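Local atomic coordinates of protein YiiM (Escherichia coli, PDB entry 1O65), a protein that is of unknown function but contains a MOSC domain and may bind molybdenum and act as an oxidoreductase. Residues K165-A168 and D169-L172; D197-Y200 and H201-L204. One frame throughout, in Å; residues are numbered along the deposited sequence.

Interaction 1: K165-A168 and D169-L172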
# COMPACT_ATOMS: atom_id res chain seq x y z
N LYS A 165 -4.57 -12.29 16.39
CA LYS A 165 -5.71 -12.77 15.65
C LYS A 165 -6.47 -11.54 15.12
O LYS A 165 -6.59 -10.53 15.80
CB LYS A 165 -6.68 -13.59 16.49
CG LYS A 165 -6.53 -15.10 16.42
CD LYS A 165 -7.64 -15.76 17.23
CE LYS A 165 -7.42 -17.24 17.44
NZ LYS A 165 -6.85 -17.91 16.24
N VAL A 166 -6.87 -11.64 13.87
CA VAL A 166 -7.59 -10.60 13.16
C VAL A 166 -8.72 -11.30 12.40
O VAL A 166 -8.74 -12.55 12.42
CB VAL A 166 -6.68 -9.91 12.12
CG1 VAL A 166 -5.48 -9.20 12.75
CG2 VAL A 166 -6.18 -10.93 11.10
N SER A 167 -9.61 -10.56 11.76
CA SER A 167 -10.64 -11.22 10.98
C SER A 167 -11.38 -10.23 10.11
O SER A 167 -11.33 -9.01 10.27
CB SER A 167 -11.60 -12.02 11.87
OG SER A 167 -12.62 -11.19 12.42
N ALA A 168 -12.18 -10.76 9.20
CA ALA A 168 -13.01 -10.00 8.28
C ALA A 168 -14.08 -9.27 9.07
O ALA A 168 -14.62 -8.26 8.60
CB ALA A 168 -13.65 -10.91 7.25
N ASP A 169 -14.36 -9.76 10.27
CA ASP A 169 -15.33 -9.17 11.16
C ASP A 169 -14.81 -7.98 11.93
O ASP A 169 -15.63 -7.10 12.22
CB ASP A 169 -15.89 -10.22 12.14
CG ASP A 169 -16.77 -11.16 11.30
OD1 ASP A 169 -17.61 -10.61 10.56
OD2 ASP A 169 -16.55 -12.38 11.37
N ALA A 170 -13.55 -7.97 12.32
CA ALA A 170 -12.98 -6.83 13.02
C ALA A 170 -12.59 -5.72 12.03
O ALA A 170 -11.83 -5.96 11.08
CB ALA A 170 -11.73 -7.26 13.78
N PRO A 171 -13.04 -4.51 12.27
CA PRO A 171 -12.71 -3.36 11.46
C PRO A 171 -11.33 -2.77 11.74
O PRO A 171 -10.75 -3.00 12.79
CB PRO A 171 -13.75 -2.32 11.89
CG PRO A 171 -14.00 -2.64 13.33
CD PRO A 171 -13.93 -4.15 13.41
N LEU A 172 -10.77 -2.07 10.74
CA LEU A 172 -9.52 -1.35 10.96
C LEU A 172 -9.85 -0.10 11.78
O LEU A 172 -10.78 0.62 11.44
CB LEU A 172 -8.86 -0.88 9.66
CG LEU A 172 -8.61 -1.95 8.60
CD1 LEU A 172 -7.98 -1.32 7.36
CD2 LEU A 172 -7.72 -3.06 9.17
O HOH W 1 -13.84 -5.80 9.06
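S167 folds its hydroxyl over the amides of D169 and A170, forming an ST turn where strand 164-167 gives way to the loop. A type I beta turn spans S167 to A170, with A168 and D169 at its corners. The connection leads into strand 172-176 and belongs to the MOSC domain. The stronger bond of the turn runs from D169 N to S167 OG, at 3.1 Å. It is bent, with an angle of 136° at the hydrogen. A170 N also reaches S167 OG, at 3.4 Å, but this bond is weak. The same amide makes a second weak bond, to S167 O at 3.2 Å, which closes the beta turn. One N-H is thus divided between the hydroxyl and the carbonyl oxygen of one residue. The torsion of S167 makes this possible. A chi1 of 83° sets OG between the backbone N and the carbonyl carbon, so it overhangs the chain that follows. D169, an exposed residue, brings its CB to 3.4 Å from S167 OG, a van der Waals contact. An alanine here in place of S167 would probably leave the D169 amide without its side-chain acceptor and A170 N with only its weak bond to S167 O within the turn. Outside the turn, the indole NE1 of W118 makes weak hydrogen bonds to both S167 O and A170 O. V166, one residue earlier, packs on L44 and L46 of strand 43-47. On the turn itself, a water lies 2.6 Å from A168 O and 2.9 Å from A170 O, the latter a weak contact, and so bridges the two carbonyls.

Interaction 2: D197-Y200 and H201-L204; sequences DDQY and HRLL
Q199 and R202 lie side by side on one helical turn and point the same way. Q199 OE1 accepts a weak hydrogen bond from R202 NH1 at 3.4 Å, and it also touches R202 CD at 3.6 Å. The amide and guanidinium planes are 58° apart, so the two groups do not stack flat. The Q199 chain bends at chi2 (56°), which turns its amide along the arginine. The guanidinium has a stronger partner elsewhere: NH1 forms a salt bridge with E185. Backbone bonds hold the spacing beneath. H201 N donates to D197 O at 2.8 Å, and the next three amides repeat the i to i+4 pattern, ending with L204 N on Y200 O at 3.0 Å. Side-chain carbons lie close to some of these carbonyls. L204 CG sits 3.5 Å from Y200 O, and R202 CB is 3.4 Å from both D198 O and Q199 O. Further out, the start of the helix is tied by D196, whose OD2 accepts from Q199 N. D197 forms a salt bridge with R221. The Y200 ring meets F195 edge-to-face, and its hydroxyl makes a weak hydrogen bond with R220. Helix 197-204 lies within the three-helix YiiM-like region. Q199 and Y200 pack on I189 and L203 on A186, all against helix 183-191, while Y200 touches M217 and L204 touches T214 and R221 of helix 211-223.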
# COMPACT_ATOMS: atom_id res chain seq x y z
N ASP A 197 15.75 17.90 -2.84
CA ASP A 197 16.33 17.36 -1.61
C ASP A 197 15.42 17.55 -0.40
O ASP A 197 15.38 16.69 0.48
CB ASP A 197 17.70 18.03 -1.33
CG ASP A 197 18.40 17.32 -0.19
OD1 ASP A 197 18.84 16.17 -0.38
OD2 ASP A 197 18.53 17.89 0.92
N ASP A 198 14.81 18.74 -0.28
CA ASP A 198 13.98 19.07 0.85
C ASP A 198 12.80 18.10 0.99
O ASP A 198 12.43 17.68 2.08
CB ASP A 198 13.46 20.50 0.79
CG ASP A 198 14.48 21.57 1.08
OD1 ASP A 198 15.52 21.28 1.71
OD2 ASP A 198 14.22 22.74 0.70
N GLN A 199 12.19 17.79 -0.13
CA GLN A 199 11.08 16.85 -0.19
C GLN A 199 11.57 15.46 0.22
O GLN A 199 10.87 14.77 0.97
CB GLN A 199 10.47 16.87 -1.58
CG GLN A 199 8.98 16.78 -1.69
CD GLN A 199 8.22 17.84 -0.92
OE1 GLN A 199 7.26 17.56 -0.22
NE2 GLN A 199 8.69 19.08 -1.01
N TYR A 200 12.79 15.08 -0.20
CA TYR A 200 13.34 13.80 0.21
C TYR A 200 13.62 13.82 1.71
O TYR A 200 13.34 12.84 2.42
CB TYR A 200 14.59 13.37 -0.57
CG TYR A 200 14.35 13.38 -2.07
CD1 TYR A 200 13.13 12.93 -2.58
CD2 TYR A 200 15.29 13.83 -2.96
CE1 TYR A 200 12.85 12.96 -3.92
CE2 TYR A 200 15.03 13.84 -4.32
CZ TYR A 200 13.82 13.41 -4.79
OH TYR A 200 13.54 13.42 -6.13
N HIS A 201 14.08 14.96 2.24
CA HIS A 201 14.34 15.00 3.69
C HIS A 201 13.01 14.83 4.44
O HIS A 201 12.89 14.15 5.45
CB HIS A 201 15.05 16.28 4.10
CG HIS A 201 15.27 16.44 5.56
ND1 HIS A 201 14.37 17.15 6.35
CD2 HIS A 201 16.23 16.02 6.39
CE1 HIS A 201 14.81 17.16 7.62
NE2 HIS A 201 15.92 16.47 7.66
N ARG A 202 11.98 15.45 3.89
CA ARG A 202 10.65 15.37 4.49
C ARG A 202 10.11 13.95 4.48
O ARG A 202 9.64 13.47 5.52
CB ARG A 202 9.77 16.40 3.80
CG ARG A 202 8.30 16.08 3.71
CD ARG A 202 7.55 17.40 3.35
NE ARG A 202 6.28 17.38 4.04
CZ ARG A 202 5.16 16.94 3.52
NH1 ARG A 202 5.22 16.50 2.26
NH2 ARG A 202 4.04 17.00 4.27
N LEU A 203 10.22 13.20 3.39
CA LEU A 203 9.72 11.84 3.32
C LEU A 203 10.50 10.94 4.27
O LEU A 203 9.92 10.10 4.98
CB LEU A 203 9.68 11.26 1.92
CG LEU A 203 9.19 9.80 1.80
CD1 LEU A 203 7.82 9.59 2.43
CD2 LEU A 203 9.12 9.39 0.32
N LEU A 204 11.79 11.13 4.39
CA LEU A 204 12.64 10.32 5.27
C LEU A 204 12.31 10.57 6.73
O LEU A 204 12.69 9.74 7.56
CB LEU A 204 14.12 10.57 5.04
CG LEU A 204 14.79 10.02 3.78
CD1 LEU A 204 16.09 10.77 3.51
CD2 LEU A 204 15.09 8.51 3.90

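How the interactions relate
The two contacts belong to different family regions and lie on opposite sides of the chain centre. Their centres are about 35 Å apart and their nearest atoms about 20 Å, so they do not touch. They share no helix or strand. Interaction 1 is a turn leading from strand 164-167 to strand 172-176 in the MOSC domain, and interaction 2 a stretch of helix in the three-helix region. Both are partly buried. In 165-172 one serine hydroxyl, backbone carbonyls and a water share bonds that are mostly weak. In 197-204 regular backbone bonds dominate, and Y200 and L203 are buried. Charged side chains there find their partners beyond the segments, in E185 and R221 of neighbouring helices.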